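Local coordinates for protein arsenate Reductase (Corynebacterium glutamicum, PDB 3T38) that is a thioredoxin-dependent arsenate reductase of low molecular weight tyrosine phosphatase fold that reduces arsenate to arsenite and probably contributes to arsenic resistance, at residues V112-S117 / F142-T147; Q83-C88 / D149-S154; A98-S103 / V136-A141; V157-C162 / Y174-L179. All blocks are in the same frame, centred on the assembly; numbering follows the deposited sequence.

Interaction 1. Residues V112-S117 / F142-T147; sequences VRSAGS and FPKPLT
Gly116, closing the edge strand 111-116 of the parallel sheet of this low molecular weight phosphatase fold, forms a single beta bridge with Pro145 in the loop ahead of helix 148-153. Gly116 N gives a hydrogen bond to Lys144 O at 2.9 Å, and Gly116 O accepts from Leu146 N at 2.7 Å, so both polar backbone atoms of the glycine are used by the incoming loop. Pro145 CA adds a CA-H...O contact to Gly116 O. One step back, the methyl carbon CB of Ala115 sits 3.5 Å from the CA of Leu146, and Leu146 adds CD1 beside the same methyl.

Lys144 folds back along the strand. Bends at chi3 (87°) and chi4 (52°) carry CE over one face of the Phe142 ring, offset toward its rim, and bring NZ between two carbonyls. The bond from Lys144 NZ to Phe142 O is 2.9 Å and lies nearly along the C=O axis; the longer one from Lys144 NZ to Ser114 O, 3.3 Å, arrives from above the carbonyl plane. Water 1 accepts from Ser114 N (2.8 Å) and, weakly, from the ammonium group. Asn91 ties both partners together by bonding Lys144 N and Ser114 OG, while Arg47 of the second subunit packs on Pro145 and Leu146.

Within this contact the lysine nitrogen meets two carbonyl oxygens and a water. Such a setting would be expected to suit a protonated amine, whose N-H bonds fasten the backbones at Phe142 and Ser114 to each other.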
# COMPACT_ATOMS: atom_id res chain seq x y z
N VAL A 112 11.47 16.66 3.21
CA VAL A 112 11.56 15.54 4.17
C VAL A 112 10.28 14.72 4.08
O VAL A 112 9.21 15.30 4.04
CB VAL A 112 11.77 16.05 5.61
CG1 VAL A 112 12.27 14.86 6.55
CG2 VAL A 112 12.83 17.21 5.67
N ARG A 113 10.38 13.38 4.13
CA ARG A 113 9.24 12.48 4.12
C ARG A 113 9.34 11.47 5.20
O ARG A 113 10.44 11.15 5.69
CB ARG A 113 9.20 11.76 2.81
CG ARG A 113 9.26 12.72 1.68
CD ARG A 113 8.84 12.07 0.37
NE ARG A 113 8.64 13.05 -0.71
CZ ARG A 113 9.59 13.51 -1.52
NH1 ARG A 113 10.87 13.18 -1.31
NH2 ARG A 113 9.28 14.35 -2.52
N SER A 114 8.18 10.94 5.60
CA SER A 114 8.20 9.75 6.47
C SER A 114 7.20 8.66 6.05
O SER A 114 6.32 8.91 5.25
CB SER A 114 7.93 10.15 7.93
OG SER A 114 6.69 10.86 8.09
N ALA A 115 7.34 7.44 6.59
CA ALA A 115 6.42 6.39 6.24
C ALA A 115 6.60 5.26 7.20
O ALA A 115 7.56 5.26 7.97
CB ALA A 115 6.61 5.93 4.72
N GLY A 116 5.65 4.31 7.15
CA GLY A 116 5.63 3.19 8.05
C GLY A 116 5.50 1.90 7.27
O GLY A 116 5.00 1.90 6.13
N SER A 117 6.02 0.82 7.85
CA SER A 117 5.73 -0.52 7.35
C SER A 117 4.28 -0.90 7.74
O SER A 117 3.60 -1.65 7.02
CB SER A 117 6.75 -1.54 7.87
OG SER A 117 6.71 -1.67 9.28
N PHE A 142 0.49 12.65 9.10
CA PHE A 142 -0.45 11.51 9.25
C PHE A 142 0.35 10.26 8.97
O PHE A 142 1.34 10.33 8.23
CB PHE A 142 -1.66 11.61 8.29
CG PHE A 142 -1.28 11.74 6.84
CD1 PHE A 142 -0.95 12.97 6.30
CD2 PHE A 142 -1.23 10.62 6.02
CE1 PHE A 142 -0.55 13.10 4.94
CE2 PHE A 142 -0.87 10.72 4.67
CZ PHE A 142 -0.51 11.96 4.12
N PRO A 143 -0.03 9.11 9.56
CA PRO A 143 0.76 7.89 9.25
C PRO A 143 0.43 7.40 7.88
O PRO A 143 -0.73 7.51 7.46
CB PRO A 143 0.27 6.87 10.28
CG PRO A 143 -0.49 7.73 11.34
CD PRO A 143 -1.08 8.85 10.55
N LYS A 144 1.40 6.83 7.17
CA LYS A 144 1.14 6.43 5.76
C LYS A 144 2.08 5.28 5.48
O LYS A 144 3.18 5.26 6.04
CB LYS A 144 1.40 7.57 4.81
CG LYS A 144 2.86 8.16 4.78
CD LYS A 144 2.90 9.65 4.24
CE LYS A 144 2.68 10.70 5.39
NZ LYS A 144 3.66 10.38 6.51
N PRO A 145 1.70 4.36 4.58
CA PRO A 145 2.66 3.29 4.31
C PRO A 145 3.82 3.71 3.44
O PRO A 145 3.69 4.55 2.52
CB PRO A 145 1.85 2.26 3.51
CG PRO A 145 0.82 3.12 2.68
CD PRO A 145 0.58 4.40 3.59
N LEU A 146 4.95 3.03 3.66
CA LEU A 146 6.07 3.10 2.73
C LEU A 146 5.68 2.79 1.29
O LEU A 146 5.00 1.81 1.02
CB LEU A 146 7.14 2.11 3.17
CG LEU A 146 8.47 2.22 2.44
CD1 LEU A 146 9.07 3.71 2.58
CD2 LEU A 146 9.33 1.09 3.09
N THR A 147 6.13 3.59 0.36
CA THR A 147 5.85 3.33 -1.06
C THR A 147 7.18 3.53 -1.81
O THR A 147 8.12 4.13 -1.31
CB THR A 147 4.80 4.29 -1.63
OG1 THR A 147 5.24 5.64 -1.41
CG2 THR A 147 3.36 4.07 -0.99
O HOH W 1 5.77 12.18 4.85

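Interaction 2. Residues Q83-C88 / D149-S154; sequences QVLFIC and DVIRAS
Leu85 of strand 83-88 lies under helix 148-153 in an alpha/beta sandwich, with Val150, Ile151 and Ser154 as its partners. The helix leads into strand 156-159, the next strand of the parallel sheet, and the axis of residues 149-153 passes 8.2 Å from that of strand 83-88 at 133°.

The CB of Leu85 is pressed against Ser154 OG, 3.2 Å away, an apolar carbon touching a hydroxyl. Beyond it CG stands anti to the backbone N (chi1 170°), which turns the two methyls up toward the helix. There they part: Leu85 CD1 reaches Val150 CG2 at 4.1 Å, the two side chains crossing at about a right angle, and Leu85 CD2 reaches Ile151 CG1 at the same distance of 4.1 Å. One leucine therefore spans two successive helical residues and Ser154. Gln83, on the same face of the strand, brings CB within 3.5 Å of Ala153 O; its amide is held by Val81 O and by Arg113. The other face of the strand belongs to helix 94-106, which packs on Val84 and Phe86.

Polar atoms at this seam are linked through solvent. Water 2 donates weakly to Val84 O and, at 2.6 Å, to Ser154 OG, the same oxygen that lies against the CB of Leu85.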
# COMPACT_ATOMS: atom_id res chain seq x y z
N GLN A 83 16.56 15.28 -0.62
CA GLN A 83 15.31 14.61 -0.32
C GLN A 83 15.62 13.55 0.74
O GLN A 83 16.46 12.68 0.54
CB GLN A 83 14.81 13.95 -1.56
CG GLN A 83 14.86 14.86 -2.89
CD GLN A 83 13.57 15.67 -3.08
OE1 GLN A 83 12.47 15.12 -3.01
NE2 GLN A 83 13.69 16.96 -3.27
N VAL A 84 14.96 13.62 1.88
CA VAL A 84 15.25 12.69 2.99
C VAL A 84 13.99 11.94 3.38
O VAL A 84 12.88 12.53 3.38
CB VAL A 84 15.76 13.48 4.16
CG1 VAL A 84 16.06 12.58 5.36
CG2 VAL A 84 17.00 14.32 3.75
N LEU A 85 14.14 10.64 3.70
CA LEU A 85 13.06 9.82 4.09
C LEU A 85 13.35 9.11 5.42
O LEU A 85 14.40 8.46 5.56
CB LEU A 85 12.79 8.79 2.98
CG LEU A 85 11.78 7.70 3.42
CD1 LEU A 85 10.33 8.18 3.50
CD2 LEU A 85 11.84 6.46 2.61
N PHE A 86 12.42 9.18 6.38
CA PHE A 86 12.51 8.41 7.65
C PHE A 86 11.44 7.32 7.65
O PHE A 86 10.32 7.57 7.19
CB PHE A 86 12.36 9.30 8.89
CG PHE A 86 13.38 10.41 8.96
CD1 PHE A 86 13.13 11.65 8.31
CD2 PHE A 86 14.62 10.19 9.58
CE1 PHE A 86 14.11 12.69 8.35
CE2 PHE A 86 15.61 11.24 9.63
CZ PHE A 86 15.37 12.46 9.00
N ILE A 87 11.79 6.14 8.18
CA ILE A 87 10.93 4.97 8.11
C ILE A 87 10.99 4.29 9.47
O ILE A 87 12.09 4.02 9.91
CB ILE A 87 11.46 3.94 7.01
CG1 ILE A 87 11.54 4.60 5.62
CG2 ILE A 87 10.52 2.68 6.91
CD1 ILE A 87 12.08 3.73 4.58
N CYS A 88 9.84 4.04 10.11
CA CYS A 88 9.75 3.27 11.41
C CYS A 88 8.51 2.40 11.26
O CYS A 88 7.99 2.28 10.14
CB CYS A 88 9.61 4.22 12.62
SG CYS A 88 8.02 5.21 12.67
N ASP A 149 7.90 5.03 -4.75
CA ASP A 149 8.23 6.31 -5.38
C ASP A 149 9.08 7.18 -4.41
O ASP A 149 10.05 7.78 -4.84
CB ASP A 149 6.98 7.09 -5.80
CG ASP A 149 5.83 6.91 -4.83
OD1 ASP A 149 6.03 6.80 -3.56
OD2 ASP A 149 4.73 6.75 -5.35
N VAL A 150 8.73 7.21 -3.13
CA VAL A 150 9.46 8.07 -2.19
C VAL A 150 10.85 7.57 -1.82
O VAL A 150 11.69 8.39 -1.44
CB VAL A 150 8.64 8.48 -0.93
CG1 VAL A 150 7.29 9.10 -1.42
CG2 VAL A 150 8.40 7.29 0.00
N ILE A 151 11.08 6.27 -1.96
CA ILE A 151 12.39 5.74 -1.79
C ILE A 151 13.23 6.18 -2.96
O ILE A 151 14.33 6.70 -2.77
CB ILE A 151 12.40 4.21 -1.64
CG1 ILE A 151 11.60 3.74 -0.39
CG2 ILE A 151 13.86 3.71 -1.53
CD1 ILE A 151 11.20 2.17 -0.48
N ARG A 152 12.71 6.04 -4.17
CA ARG A 152 13.46 6.40 -5.40
C ARG A 152 13.85 7.88 -5.43
O ARG A 152 14.92 8.28 -5.95
CB ARG A 152 12.65 6.08 -6.63
CG ARG A 152 12.50 4.59 -6.92
CD ARG A 152 11.84 4.36 -8.28
NE ARG A 152 11.63 2.95 -8.62
CZ ARG A 152 12.33 2.32 -9.56
NH1 ARG A 152 13.31 2.94 -10.24
NH2 ARG A 152 12.08 1.05 -9.80
N ALA A 153 12.96 8.71 -4.88
CA ALA A 153 13.23 10.15 -4.92
C ALA A 153 14.34 10.47 -3.90
O ALA A 153 14.96 11.47 -4.03
CB ALA A 153 11.94 10.92 -4.60
N SER A 154 14.49 9.67 -2.83
CA SER A 154 15.22 10.09 -1.66
C SER A 154 16.77 10.07 -1.91
O SER A 154 17.28 9.18 -2.59
CB SER A 154 14.82 9.21 -0.47
OG SER A 154 13.48 9.48 -0.10
O HOH W 2 12.30 11.63 0.71

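Interaction 3. Residues A98-S103 / V136-A141; sequences ASALLS and VNISDA
Ala100 of helix 94-106 aims its methyl at the loop that follows helix 125-133, and Val136 and Ile138 close on it with one branch each. Val136 CG1 and Ile138 CD1 both lie 3.9 Å from Ala100 CB, while Asn137 O, from the residue between them, comes to 3.7 Å. The small side chain thus meets two branched ones together with the backbone that joins them. Ile138 manages this although its CB does not point at the helix: chi2 near 71° bends the chain so that CD1 makes the touch.

The two methyls of Val136 are divided between neighbouring helical residues. CG1, anti to the backbone N (chi1 169°), meets the methyl and the carbonyl O of Ala100; Val136 CG2 touches Leu101 CD2 at 4.1 Å, the leucine and valine side chains crossing at about a right angle. No direct hydrogen bond crosses the contact. Water 3 spans it instead, donating to Ala100 O and to Asn137 O, each at 2.8 Å, so carbonyls that could not bond one another are both satisfied. The loop then reverses in a type I turn from Ile138 to Ala141.

The same helix turns Ala98 and Leu102 to Phe86 of strand 83-88, Leu102 also packs on Val112 of strand 111-116, and Ala98 and Leu101 meet Ile201 of helix 190-211; the 136-141 loop covers a further side of the helix.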
# COMPACT_ATOMS: atom_id res chain seq x y z
N ALA A 98 11.39 12.47 13.73
CA ALA A 98 12.61 12.74 13.01
C ALA A 98 12.30 13.70 11.85
O ALA A 98 13.04 14.65 11.58
CB ALA A 98 13.23 11.48 12.48
N SER A 99 11.20 13.42 11.16
CA SER A 99 10.87 14.20 10.00
C SER A 99 10.58 15.66 10.37
O SER A 99 10.98 16.58 9.63
CB SER A 99 9.63 13.59 9.28
OG SER A 99 9.16 14.48 8.25
N ALA A 100 9.84 15.86 11.47
CA ALA A 100 9.44 17.21 11.86
C ALA A 100 10.62 18.01 12.41
O ALA A 100 10.68 19.22 12.21
CB ALA A 100 8.21 17.20 12.86
N LEU A 101 11.57 17.33 13.05
CA LEU A 101 12.74 18.01 13.61
C LEU A 101 13.60 18.46 12.40
O LEU A 101 14.01 19.62 12.30
CB LEU A 101 13.47 17.11 14.64
CG LEU A 101 12.80 16.93 16.05
CD1 LEU A 101 13.47 15.90 17.03
CD2 LEU A 101 12.77 18.27 16.80
N LEU A 102 13.80 17.59 11.43
CA LEU A 102 14.63 18.03 10.29
C LEU A 102 13.99 19.18 9.51
O LEU A 102 14.67 20.13 9.15
CB LEU A 102 15.04 16.82 9.38
CG LEU A 102 15.91 17.10 8.14
CD1 LEU A 102 17.20 17.82 8.50
CD2 LEU A 102 16.23 15.81 7.37
N SER A 103 12.69 19.14 9.27
CA SER A 103 12.04 20.28 8.59
C SER A 103 12.18 21.55 9.37
O SER A 103 12.35 22.62 8.79
CB SER A 103 10.54 20.00 8.26
OG SER A 103 10.43 18.76 7.55
N VAL A 136 7.52 23.01 17.64
CA VAL A 136 7.86 22.35 16.39
C VAL A 136 6.56 22.00 15.67
O VAL A 136 5.76 21.21 16.19
CB VAL A 136 8.71 21.07 16.56
CG1 VAL A 136 8.76 20.30 15.19
CG2 VAL A 136 10.12 21.40 17.07
N ASN A 137 6.38 22.58 14.47
CA ASN A 137 5.24 22.32 13.62
C ASN A 137 5.16 20.86 13.12
O ASN A 137 6.17 20.28 12.64
CB ASN A 137 5.20 23.29 12.45
CG ASN A 137 5.53 24.75 12.86
OD1 ASN A 137 5.15 25.24 13.95
ND2 ASN A 137 6.23 25.46 11.96
N ILE A 138 3.96 20.28 13.26
CA ILE A 138 3.74 18.85 13.12
C ILE A 138 2.28 18.61 12.69
O ILE A 138 1.75 17.48 12.81
CB ILE A 138 4.06 18.11 14.46
CG1 ILE A 138 3.74 16.62 14.43
CG2 ILE A 138 3.29 18.73 15.61
CD1 ILE A 138 4.62 15.75 13.58
N SER A 139 1.65 19.66 12.16
CA SER A 139 0.19 19.67 12.09
C SER A 139 -0.47 18.81 11.00
O SER A 139 -1.36 17.99 11.30
CB SER A 139 -0.36 21.11 12.15
OG SER A 139 0.21 21.80 13.26
N ASP A 140 -0.05 18.98 9.74
CA ASP A 140 -0.63 18.13 8.67
C ASP A 140 0.05 16.77 8.47
O ASP A 140 0.19 16.26 7.34
CB ASP A 140 -0.71 18.92 7.38
CG ASP A 140 -1.77 20.02 7.46
OD1 ASP A 140 -3.00 19.71 7.48
OD2 ASP A 140 -1.36 21.21 7.55
N ALA A 141 0.51 16.19 9.56
CA ALA A 141 1.25 14.94 9.49
C ALA A 141 0.24 13.82 9.68
O ALA A 141 -0.80 14.03 10.31
CB ALA A 141 2.31 14.90 10.55
O HOH W 3 8.65 21.05 11.73

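Interaction 4. Residues V157-C162 / Y174-L179; sequences VITMGC and YLDWEL
Ile158 and Trp177 come together through their first torsions: the isoleucine keeps CG2 anti to the backbone N (CG1 at chi1 -62°), and the tryptophan sets its CG anti to the carbonyl carbon, chi1 -78°. Ile158 CG2 then lies over one indole face in a CH-pi contact, 3.6 Å from the centroid of the Trp177 five-membered ring. Met160, a selenomethionine, comes to the edge of the indole, its CE 4.0 Å from Trp177 CE3, and Arg200 adds a cation-pi contact. Ile158 CG1 runs beside Leu175 CB; Val157 and Tyr174 lie side by side on the other face of the sheet.

Backbone bonds set this register: Leu175 N to Val157 O (3.0 Å), Thr159 N to Leu175 O (3.0 Å) and Trp177 N to Thr159 O (2.9 Å). At the end of the strand, Asp176 OD1 accepts from Glu178 N, an Asx turn. Glu178 OE1 closely approaches Met160 O, two acceptors that cannot bond, but it forms a salt bridge with Arg94, whose positive charge would probably ease the repulsion between the two oxygens.

Strand 173-176 is thereby joined to strand 156-159 as the outermost strand of the four-stranded parallel sheet, with the 2-1-3-4 order of the low molecular weight tyrosine phosphatase fold.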
# COMPACT_ATOMS: atom_id res chain seq x y z
N VAL A 157 17.98 7.74 3.18
CA VAL A 157 16.87 6.94 3.65
C VAL A 157 17.27 6.47 5.01
O VAL A 157 18.29 5.79 5.13
CB VAL A 157 16.62 5.67 2.75
CG1 VAL A 157 15.60 4.72 3.40
CG2 VAL A 157 16.22 6.03 1.28
N ILE A 158 16.50 6.85 6.03
CA ILE A 158 16.88 6.56 7.43
C ILE A 158 15.85 5.65 8.03
O ILE A 158 14.71 5.97 8.15
CB ILE A 158 17.07 7.83 8.35
CG1 ILE A 158 18.20 8.73 7.84
CG2 ILE A 158 17.43 7.46 9.77
CD1 ILE A 158 17.80 9.63 6.70
N THR A 159 16.35 4.54 8.49
CA THR A 159 15.63 3.42 9.02
C THR A 159 15.62 3.44 10.55
O THR A 159 16.64 3.71 11.16
CB THR A 159 16.35 2.15 8.44
OG1 THR A 159 15.52 1.65 7.37
CG2 THR A 159 16.65 1.13 9.45
N MSE A 160 14.46 3.21 11.16
CA MSE A 160 14.30 3.33 12.62
C MSE A 160 13.49 2.15 13.23
O MSE A 160 12.48 2.34 13.94
CB MSE A 160 13.66 4.69 12.94
CG MSE A 160 14.14 5.80 12.01
SE MSE A 160 13.40 7.57 12.50
CE MSE A 160 14.17 7.80 14.28
N GLY A 161 13.93 0.93 12.93
CA GLY A 161 13.32 -0.26 13.48
C GLY A 161 12.21 -0.87 12.64
O GLY A 161 11.45 -1.68 13.16
N CYS A 162 12.12 -0.48 11.36
CA CYS A 162 11.07 -1.03 10.48
C CYS A 162 11.36 -2.49 10.04
O CYS A 162 10.47 -3.23 9.63
CB CYS A 162 10.81 -0.11 9.29
SG CYS A 162 12.35 0.37 8.48
N TYR A 174 21.93 5.19 2.77
CA TYR A 174 21.14 4.42 3.72
C TYR A 174 21.79 4.47 5.12
O TYR A 174 22.93 4.03 5.33
CB TYR A 174 20.97 2.97 3.21
CG TYR A 174 20.01 2.86 2.05
CD1 TYR A 174 20.43 3.08 0.73
CD2 TYR A 174 18.68 2.54 2.26
CE1 TYR A 174 19.52 2.97 -0.34
CE2 TYR A 174 17.77 2.41 1.22
CZ TYR A 174 18.20 2.64 -0.08
OH TYR A 174 17.27 2.52 -1.09
N LEU A 175 21.04 5.02 6.05
CA LEU A 175 21.43 5.17 7.43
C LEU A 175 20.45 4.33 8.28
O LEU A 175 19.25 4.27 7.97
CB LEU A 175 21.36 6.67 7.83
CG LEU A 175 22.50 7.73 7.72
CD1 LEU A 175 23.59 7.51 6.65
CD2 LEU A 175 21.99 9.18 7.68
N ASP A 176 20.98 3.66 9.31
CA ASP A 176 20.21 2.85 10.26
C ASP A 176 20.36 3.40 11.69
O ASP A 176 21.44 3.33 12.26
CB ASP A 176 20.74 1.40 10.22
CG ASP A 176 19.80 0.41 10.91
OD1 ASP A 176 19.01 0.79 11.78
OD2 ASP A 176 19.88 -0.78 10.59
N TRP A 177 19.28 3.94 12.24
CA TRP A 177 19.30 4.59 13.55
C TRP A 177 18.70 3.74 14.68
O TRP A 177 18.23 4.29 15.68
CB TRP A 177 18.56 5.92 13.51
CG TRP A 177 19.33 7.06 12.89
CD1 TRP A 177 20.54 6.98 12.27
CD2 TRP A 177 18.91 8.41 12.79
NE1 TRP A 177 20.91 8.21 11.80
CE2 TRP A 177 19.93 9.11 12.11
CE3 TRP A 177 17.77 9.11 13.24
CZ2 TRP A 177 19.86 10.48 11.85
CZ3 TRP A 177 17.70 10.47 12.98
CH2 TRP A 177 18.72 11.14 12.29
N GLU A 178 18.67 2.43 14.52
CA GLU A 178 18.22 1.54 15.59
C GLU A 178 18.84 0.16 15.44
O GLU A 178 18.11 -0.82 15.24
CB GLU A 178 16.68 1.41 15.58
CG GLU A 178 16.08 0.77 16.89
CD GLU A 178 14.54 0.84 16.97
OE1 GLU A 178 13.96 1.83 16.44
OE2 GLU A 178 13.93 -0.10 17.56
N LEU A 179 20.17 0.07 15.53
CA LEU A 179 20.84 -1.21 15.32
C LEU A 179 20.61 -2.22 16.46
O LEU A 179 19.78 -1.99 17.35
CB LEU A 179 22.34 -1.02 15.04
CG LEU A 179 22.78 -0.22 13.80
CD1 LEU A 179 23.24 1.14 14.24
CD2 LEU A 179 23.90 -0.93 13.05

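Strand 83-88 lies at the middle of the set. Interaction 1 joins it on one side through Arg113 N and Val84 O, 2.7 Å apart, and interaction 4 on the other through Leu85 O and Ile158 N, also 2.7 Å apart. Interactions 1 and 2 have centres about 9 Å apart and both touch the second subunit. Interaction 3 meets the sheet face opposite helix 148-153: Phe86 CD2 lies 3.5 Å from Ala98 CB. The bound dithiane diol is about 9 Å from the side chain of Pro145 and about 10 Å from that of Val150; Asp149, beside Val150, bonds Arg66 and Tyr37 of its pocket.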